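Local coordinates for scyllo-inosose 3-dehydrogenase (Thermotoga maritima, PDB 3IP1), which catalyses the NAD(+)-dependent oxidation of scyllo-inosose to 3-dehydro-scyllo-inosose, probably as a step of myo-inositol breakdown, at residues L243-S247 with E248-N252; P325-G328 with E329-Q332; W12-R15 with P16-L20. All coordinates share one frame; numbering follows the deposited sequence.

Contact 1. Residues L243-S247 with E248-N252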
loop_
_atom_site.group_PDB
_atom_site.type_symbol
_atom_site.label_atom_id
_atom_site.label_comp_id
_atom_site.label_asym_id
_atom_site.label_seq_id
_atom_site.Cartn_x
_atom_site.Cartn_y
_atom_site.Cartn_z
ATOM N N LEU A 243 13.499 -23.550 3.093
ATOM C CA LEU A 243 12.346 -24.447 3.093
ATOM C C LEU A 243 12.469 -25.557 4.146
ATOM O O LEU A 243 13.516 -26.200 4.272
ATOM C CB LEU A 243 12.073 -25.013 1.690
ATOM C CG LEU A 243 10.852 -25.948 1.636
ATOM C CD1 LEU A 243 9.826 -25.550 0.566
ATOM C CD2 LEU A 243 11.319 -27.373 1.441
ATOM N N SER A 244 11.398 -25.750 4.915
ATOM C CA SER A 244 11.344 -26.809 5.916
ATOM C C SER A 244 10.376 -27.900 5.451
ATOM O O SER A 244 9.193 -27.625 5.226
ATOM C CB SER A 244 10.916 -26.251 7.272
ATOM O OG SER A 244 10.909 -27.283 8.252
ATOM N N GLU A 245 10.895 -29.119 5.285
ATOM C CA GLU A 245 10.137 -30.261 4.743
ATOM C C GLU A 245 10.823 -31.584 5.123
ATOM O O GLU A 245 12.026 -31.742 4.877
ATOM C CB GLU A 245 10.025 -30.145 3.209
ATOM C CG GLU A 245 9.401 -31.335 2.501
ATOM C CD GLU A 245 8.033 -31.727 3.074
ATOM O OE1 GLU A 245 7.855 -32.917 3.409
ATOM O OE2 GLU A 245 7.149 -30.854 3.210
ATOM N N PRO A 246 10.068 -32.523 5.743
ATOM C CA PRO A 246 10.631 -33.828 6.148
ATOM C C PRO A 246 10.948 -34.765 4.987
ATOM O O PRO A 246 11.862 -35.572 5.103
ATOM C CB PRO A 246 9.531 -34.440 7.022
ATOM C CG PRO A 246 8.627 -33.319 7.382
ATOM C CD PRO A 246 8.713 -32.317 6.286
ATOM N N SER A 247 10.195 -34.666 3.894
ATOM C CA SER A 247 10.438 -35.440 2.659
ATOM C C SER A 247 11.721 -35.033 1.918
ATOM O O SER A 247 11.849 -33.891 1.447
ATOM C CB SER A 247 9.244 -35.294 1.704
ATOM O OG SER A 247 9.612 -35.634 0.378
ATOM N N GLU A 248 12.650 -35.984 1.789
ATOM C CA GLU A 248 13.943 -35.727 1.153
ATOM C C GLU A 248 13.794 -35.339 -0.314
ATOM O O GLU A 248 14.459 -34.416 -0.780
ATOM C CB GLU A 248 14.878 -36.929 1.284
ATOM C CG GLU A 248 16.167 -36.771 0.481
ATOM C CD GLU A 248 17.256 -37.777 0.864
ATOM O OE1 GLU A 248 16.988 -39.001 0.961
ATOM O OE2 GLU A 248 18.406 -37.326 1.051
ATOM N N VAL A 249 12.917 -36.038 -1.033
ATOM C CA VAL A 249 12.736 -35.765 -2.449
ATOM C C VAL A 249 12.232 -34.332 -2.684
ATOM O O VAL A 249 12.619 -33.692 -3.652
ATOM C CB VAL A 249 11.801 -36.816 -3.133
ATOM C CG1 VAL A 249 10.335 -36.621 -2.747
ATOM C CG2 VAL A 249 11.972 -36.775 -4.649
ATOM N N ARG A 250 11.355 -33.859 -1.801
ATOM C CA ARG A 250 10.873 -32.484 -1.852
ATOM C C ARG A 250 11.959 -31.448 -1.492
ATOM O O ARG A 250 12.058 -30.406 -2.141
ATOM C CB ARG A 250 9.619 -32.345 -1.003
ATOM C CG ARG A 250 8.463 -33.161 -1.584
ATOM C CD ARG A 250 7.232 -33.222 -0.699
ATOM N NE ARG A 250 6.156 -33.955 -1.374
ATOM C CZ ARG A 250 6.104 -35.286 -1.474
ATOM N NH1 ARG A 250 7.060 -36.034 -0.939
ATOM N NH2 ARG A 250 5.100 -35.876 -2.100
ATOM N N ARG A 251 12.804 -31.757 -0.508
ATOM C CA ARG A 251 13.941 -30.891 -0.186
ATOM C C ARG A 251 14.940 -30.748 -1.342
ATOM O O ARG A 251 15.439 -29.645 -1.613
ATOM C CB ARG A 251 14.660 -31.363 1.074
ATOM C CG ARG A 251 13.892 -31.118 2.357
ATOM C CD ARG A 251 14.764 -31.350 3.570
ATOM N NE ARG A 251 15.456 -32.634 3.506
ATOM C CZ ARG A 251 14.982 -33.761 4.017
ATOM N NH1 ARG A 251 15.676 -34.872 3.912
ATOM N NH2 ARG A 251 13.817 -33.774 4.639
ATOM N N ASN A 252 15.231 -31.854 -2.025
ATOM C CA ASN A 252 16.085 -31.805 -3.218
ATOM C C ASN A 252 15.455 -31.009 -4.371
ATOM O O ASN A 252 16.136 -30.257 -5.054
ATOM C CB ASN A 252 16.455 -33.219 -3.668
ATOM C CG ASN A 252 17.372 -33.919 -2.677
ATOM O OD1 ASN A 252 17.974 -33.277 -1.804
ATOM N ND2 ASN A 252 17.475 -35.238 -2.796
HETATM O O HOH W 1 12.491 -38.398 3.214
#
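At the carboxyl end of strand 240-244 of the Rossmann-type domain, Ser-247 is the N-cap of helix 248-257, its hydroxyl held by Arg-250, while the guanidinium of Arg-251 binds the carbonyls just before it. Ser-247 OG, anti to the backbone N (chi1 161°), accepts a weak capping bond from Arg-250 N at 3.3 Å. The same oxygen takes a firmer bond from Arg-250 NH1, 2.9 Å from Ser-247 OG and in the guanidinium plane; the extended side chain of Arg-250 runs alongside the serine, and its NH1 also donates to the carbonyl of Lys-387. Arg-251 bends at chi3 and brings NH2 between two successive carbonyls: Glu-245 O, 2.7 Å from Arg-251 NH2, is met on a lone pair by a nearly straight bond, whereas the bond from NH2 to Pro-246 O, also 2.7 Å, is weak. With CG of Glu-245 opposite its backbone N (chi1 173°), Glu-245 CG comes 3.7 Å from Arg-250 CB; the bend at chi2 then carries the carboxylate back toward Ser-247 N. Glu-245 OE1 accepts from Ser-247 N at 3.0 Å and OE2 from Gly-222 N, which fixes the carboxylate's rotation and ties it to the glycine-rich turn. Glu-245 and Arg-250 probably both contact NAD(+), as in relatives; an acidic residue at the C-terminal end of the second strand, here just past it, is characteristic of NAD-binding Rossmann folds.

Contact 2. Residues P325-G328 with E329-Q332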
loop_
_atom_site.group_PDB
_atom_site.type_symbol
_atom_site.label_atom_id
_atom_site.label_comp_id
_atom_site.label_asym_id
_atom_site.label_seq_id
_atom_site.Cartn_x
_atom_site.Cartn_y
_atom_site.Cartn_z
ATOM N N PRO A 325 -2.470 -21.917 17.952
ATOM C CA PRO A 325 -2.180 -21.312 19.247
ATOM C C PRO A 325 -1.406 -19.986 19.084
ATOM O O PRO A 325 -0.188 -19.918 19.292
ATOM C CB PRO A 325 -1.366 -22.406 19.968
ATOM C CG PRO A 325 -0.672 -23.163 18.848
ATOM C CD PRO A 325 -1.413 -22.865 17.548
ATOM N N LEU A 326 -2.154 -18.952 18.724
ATOM C CA LEU A 326 -1.650 -17.606 18.491
ATOM C C LEU A 326 -1.329 -16.852 19.783
ATOM O O LEU A 326 -2.166 -16.697 20.655
ATOM C CB LEU A 326 -2.681 -16.808 17.669
ATOM C CG LEU A 326 -2.445 -15.309 17.477
ATOM C CD1 LEU A 326 -1.121 -15.076 16.750
ATOM C CD2 LEU A 326 -3.620 -14.672 16.707
ATOM N N THR A 327 -0.096 -16.375 19.868
ATOM C CA THR A 327 0.330 -15.523 20.957
ATOM C C THR A 327 0.305 -14.092 20.405
ATOM O O THR A 327 1.223 -13.697 19.670
ATOM C CB THR A 327 1.768 -15.857 21.379
ATOM O OG1 THR A 327 1.922 -17.276 21.493
ATOM C CG2 THR A 327 2.156 -15.158 22.704
ATOM N N GLY A 328 -0.731 -13.336 20.755
ATOM C CA GLY A 328 -0.892 -11.955 20.282
ATOM C C GLY A 328 0.359 -11.112 20.480
ATOM O O GLY A 328 0.786 -10.386 19.568
ATOM N N GLU A 329 0.961 -11.244 21.659
ATOM C CA GLU A 329 2.122 -10.444 22.056
ATOM C C GLU A 329 3.261 -10.498 21.055
ATOM O O GLU A 329 3.929 -9.492 20.807
ATOM C CB GLU A 329 2.621 -10.909 23.424
ATOM C CG GLU A 329 3.918 -10.248 23.891
ATOM C CD GLU A 329 4.147 -10.414 25.375
ATOM O OE1 GLU A 329 3.251 -10.018 26.145
ATOM O OE2 GLU A 329 5.214 -10.935 25.772
ATOM N N VAL A 330 3.506 -11.685 20.507
ATOM C CA VAL A 330 4.567 -11.854 19.525
ATOM C C VAL A 330 4.383 -10.898 18.337
ATOM O O VAL A 330 5.331 -10.201 17.953
ATOM C CB VAL A 330 4.646 -13.311 19.047
ATOM C CG1 VAL A 330 5.532 -13.426 17.789
ATOM C CG2 VAL A 330 5.149 -14.241 20.223
ATOM N N PHE A 331 3.161 -10.873 17.788
ATOM C CA PHE A 331 2.780 -10.005 16.674
ATOM C C PHE A 331 2.797 -8.520 17.012
ATOM O O PHE A 331 3.270 -7.730 16.200
ATOM C CB PHE A 331 1.484 -10.496 15.980
ATOM C CG PHE A 331 1.678 -11.826 15.333
ATOM C CD1 PHE A 331 2.000 -11.914 13.981
ATOM C CD2 PHE A 331 1.690 -12.996 16.108
ATOM C CE1 PHE A 331 2.290 -13.156 13.389
ATOM C CE2 PHE A 331 1.978 -14.232 15.525
ATOM C CZ PHE A 331 2.283 -14.312 14.163
ATOM N N GLN A 332 2.355 -8.149 18.214
ATOM C CA GLN A 332 2.460 -6.768 18.664
ATOM C C GLN A 332 3.915 -6.292 18.793
ATOM O O GLN A 332 4.301 -5.243 18.256
ATOM C CB GLN A 332 1.750 -6.584 19.998
ATOM C CG GLN A 332 0.223 -6.653 19.931
ATOM C CD GLN A 332 -0.411 -6.826 21.313
ATOM O OE1 GLN A 332 0.212 -7.362 22.237
ATOM N NE2 GLN A 332 -1.653 -6.386 21.455
#
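The ring of Phe-331 meets Leu-326 obliquely and has the carbonyl oxygen of Thr-327 at its edge, in the ring plane, with Gly-328 O also near that rim. Leu-326 CD1 approaches the CD2-CE2 bond of the ring, 3.4 Å from Phe-331 CE2, while Thr-327 O lies 3.7 Å from Phe-331 CD2. This puts the weakly positive C-H rim, rather than the pi cloud, next to the carbonyl. The ring is directed back over the strand-helix junction because CG stands anti to the carbonyl carbon (chi1 -65°). Thr-327 O is also approached by Val-330 N, 3.2 Å away, in a weak bond with an angle of 133° at the hydrogen. Beside this bond, CG2 of Val-330 rests 3.9 Å from Thr-327 CB, the two branched side chains crossing at a slant. A straighter helical bond follows from Gln-332 N to Gly-328 O, 3.0 Å long. The hydroxyl of Thr-327 points elsewhere, bonding to Glu-301 and to Lys-323 of the second subunit, and the amide nitrogen of Gln-332 donates to Ala-318 O and Ile-316 O of that subunit. Leu-326 and Phe-331 are packed between helix 293-306, at Glu-301, and strand 337-340, at Ile-338, while Leu-326 also pairs antiparallel with a strand of the second subunit, so that the sheet continues across the subunit interface.

Contact 3. Residues W12-R15 with P16-L20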
loop_
_atom_site.group_PDB
_atom_site.type_symbol
_atom_site.label_atom_id
_atom_site.label_comp_id
_atom_site.label_asym_id
_atom_site.label_seq_id
_atom_site.Cartn_x
_atom_site.Cartn_y
_atom_site.Cartn_z
ATOM N N TRP A 12 -24.802 -39.817 -1.868
ATOM C CA TRP A 12 -25.279 -38.764 -0.983
ATOM C C TRP A 12 -25.781 -39.413 0.317
ATOM O O TRP A 12 -26.915 -39.902 0.370
ATOM C CB TRP A 12 -26.405 -37.956 -1.636
ATOM C CG TRP A 12 -26.901 -36.830 -0.751
ATOM C CD1 TRP A 12 -27.789 -36.926 0.289
ATOM C CD2 TRP A 12 -26.557 -35.438 -0.852
ATOM N NE1 TRP A 12 -28.000 -35.685 0.854
ATOM C CE2 TRP A 12 -27.260 -34.756 0.169
ATOM C CE3 TRP A 12 -25.723 -34.703 -1.709
ATOM C CZ2 TRP A 12 -27.149 -33.366 0.362
ATOM C CZ3 TRP A 12 -25.606 -33.332 -1.516
ATOM C CH2 TRP A 12 -26.327 -32.676 -0.485
ATOM N N ASP A 13 -24.958 -39.400 1.365
ATOM C CA ASP A 13 -25.290 -40.143 2.587
ATOM C C ASP A 13 -24.732 -39.438 3.819
ATOM O O ASP A 13 -23.781 -39.925 4.420
ATOM C CB ASP A 13 -24.739 -41.574 2.488
ATOM C CG ASP A 13 -25.332 -42.518 3.531
ATOM O OD1 ASP A 13 -26.282 -42.126 4.227
ATOM O OD2 ASP A 13 -24.840 -43.662 3.654
ATOM N N PRO A 14 -25.342 -38.301 4.208
ATOM C CA PRO A 14 -24.700 -37.372 5.146
ATOM C C PRO A 14 -24.578 -37.861 6.579
ATOM O O PRO A 14 -25.424 -38.609 7.054
ATOM C CB PRO A 14 -25.607 -36.140 5.105
ATOM C CG PRO A 14 -26.438 -36.309 3.874
ATOM C CD PRO A 14 -26.624 -37.771 3.719
ATOM N N ARG A 15 -23.497 -37.446 7.235
ATOM C CA ARG A 15 -23.302 -37.622 8.659
ATOM C C ARG A 15 -24.485 -37.030 9.413
ATOM O O ARG A 15 -25.140 -36.099 8.922
ATOM C CB ARG A 15 -21.980 -36.984 9.104
ATOM C CG ARG A 15 -20.729 -37.730 8.585
ATOM C CD ARG A 15 -19.527 -37.410 9.446
ATOM N NE ARG A 15 -18.344 -38.233 9.186
ATOM C CZ ARG A 15 -18.075 -39.401 9.763
ATOM N NH1 ARG A 15 -18.916 -39.952 10.615
ATOM N NH2 ARG A 15 -16.967 -40.047 9.451
ATOM N N PRO A 16 -24.795 -37.594 10.597
ATOM C CA PRO A 16 -25.975 -37.183 11.390
ATOM C C PRO A 16 -26.010 -35.688 11.689
ATOM O O PRO A 16 -27.075 -35.081 11.636
ATOM C CB PRO A 16 -25.819 -37.971 12.695
ATOM C CG PRO A 16 -24.966 -39.125 12.340
ATOM C CD PRO A 16 -24.022 -38.649 11.275
ATOM N N GLU A 17 -24.856 -35.096 11.985
ATOM C CA GLU A 17 -24.776 -33.642 12.250
ATOM C C GLU A 17 -25.150 -32.746 11.060
ATOM O O GLU A 17 -25.505 -31.573 11.252
ATOM C CB GLU A 17 -23.379 -33.246 12.781
ATOM C CG GLU A 17 -22.207 -33.540 11.819
ATOM C CD GLU A 17 -21.489 -34.862 12.111
ATOM O OE1 GLU A 17 -22.111 -35.793 12.695
ATOM O OE2 GLU A 17 -20.290 -34.966 11.752
ATOM N N PHE A 18 -25.076 -33.270 9.837
ATOM C CA PHE A 18 -25.208 -32.414 8.663
ATOM C C PHE A 18 -26.609 -31.848 8.529
ATOM O O PHE A 18 -27.592 -32.569 8.641
ATOM C CB PHE A 18 -24.829 -33.166 7.382
ATOM C CG PHE A 18 -25.094 -32.388 6.112
ATOM C CD1 PHE A 18 -24.152 -31.471 5.627
ATOM C CD2 PHE A 18 -26.275 -32.581 5.395
ATOM C CE1 PHE A 18 -24.377 -30.765 4.463
ATOM C CE2 PHE A 18 -26.513 -31.868 4.212
ATOM C CZ PHE A 18 -25.555 -30.950 3.754
ATOM N N LYS A 19 -26.685 -30.547 8.279
ATOM C CA LYS A 19 -27.915 -29.939 7.778
ATOM C C LYS A 19 -27.624 -29.312 6.413
ATOM O O LYS A 19 -26.553 -28.715 6.219
ATOM C CB LYS A 19 -28.453 -28.878 8.745
ATOM C CG LYS A 19 -29.028 -29.434 10.053
ATOM C CD LYS A 19 -27.978 -29.456 11.154
ATOM C CE LYS A 19 -28.574 -29.873 12.500
ATOM N NZ LYS A 19 -27.508 -30.441 13.382
ATOM N N LEU A 20 -28.566 -29.469 5.482
ATOM C CA LEU A 20 -28.457 -28.924 4.122
ATOM C C LEU A 20 -28.135 -27.439 4.176
ATOM O O LEU A 20 -28.905 -26.654 4.731
ATOM C CB LEU A 20 -29.758 -29.151 3.333
ATOM C CG LEU A 20 -29.786 -28.978 1.808
ATOM C CD1 LEU A 20 -28.988 -30.086 1.095
ATOM C CD2 LEU A 20 -31.226 -28.937 1.274
HETATM O O HOH W 2 -20.824 -38.169 12.309
#
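Extended first torsions in Trp-12 (chi1 -179°) and Phe-18 (chi1 173°), each with CG opposite its own backbone N, bring the two aromatic side chains together at about a right angle, with Trp-12 CZ2 4.2 Å from Phe-18 CE2. Leu-20, two residues on from Phe-18, also meets the indole, its CD1 lying 3.8 Å from Trp-12 CZ2. Nearer the root of the phenylalanine ring, and on the same side of its plane as Trp-12, Pro-14 CB approaches Phe-18 CD2 obliquely at 3.6 Å. The chain is folded into this shape by a type I beta turn from Arg-15 to Phe-18, closed by the bond from Phe-18 N to Arg-15 O at 3.0 Å, whose donor sits above the carbonyl plane. With an alanine in place of Phe-18, a gap would probably open beside Pro-14 CB and Trp-12 CZ2, leaving the indole with Leu-20 as its remaining partner in residues 16-20. Arg-15 and Glu-17 run side by side, Glu-17 OE2 lying 3.4 Å from Arg-15 CD, and a water joins Arg-15 NH1 to Glu-17 OE1. Both charges have firmer mates: Arg-15 forms salt bridges with Asp-78 and Glu-80, and Glu-17 with Lys-35. The loop follows strand 3-12 and precedes strand 37-38; Trp-12 sets its ring edge-to-face with that of Trp-37 on the latter strand, and Phe-18 packs against Val-36 just before it.

Contact 3 comes first along the chain, in the loop between strands 3-12 and 37-38, followed by contact 1 and then contact 2. The last two lie in the zinc-binding dehydrogenase family region, yet their centres are 28 Å apart and their nearest atoms about 16 Å. Contact 1 sits at strand 240-244 of the six-stranded parallel sheet and forms part of the probable NAD(+) site; contact 2 packs against strand 337-340 at one outer end of that sheet, where the second subunit adjoins. Contact 3 lies 37 to 38 Å from both, centre to centre, by the antiparallel sheet of strand 3-12. The probable cofactor site, a subunit interface and a surface loop thus lie in separate regions.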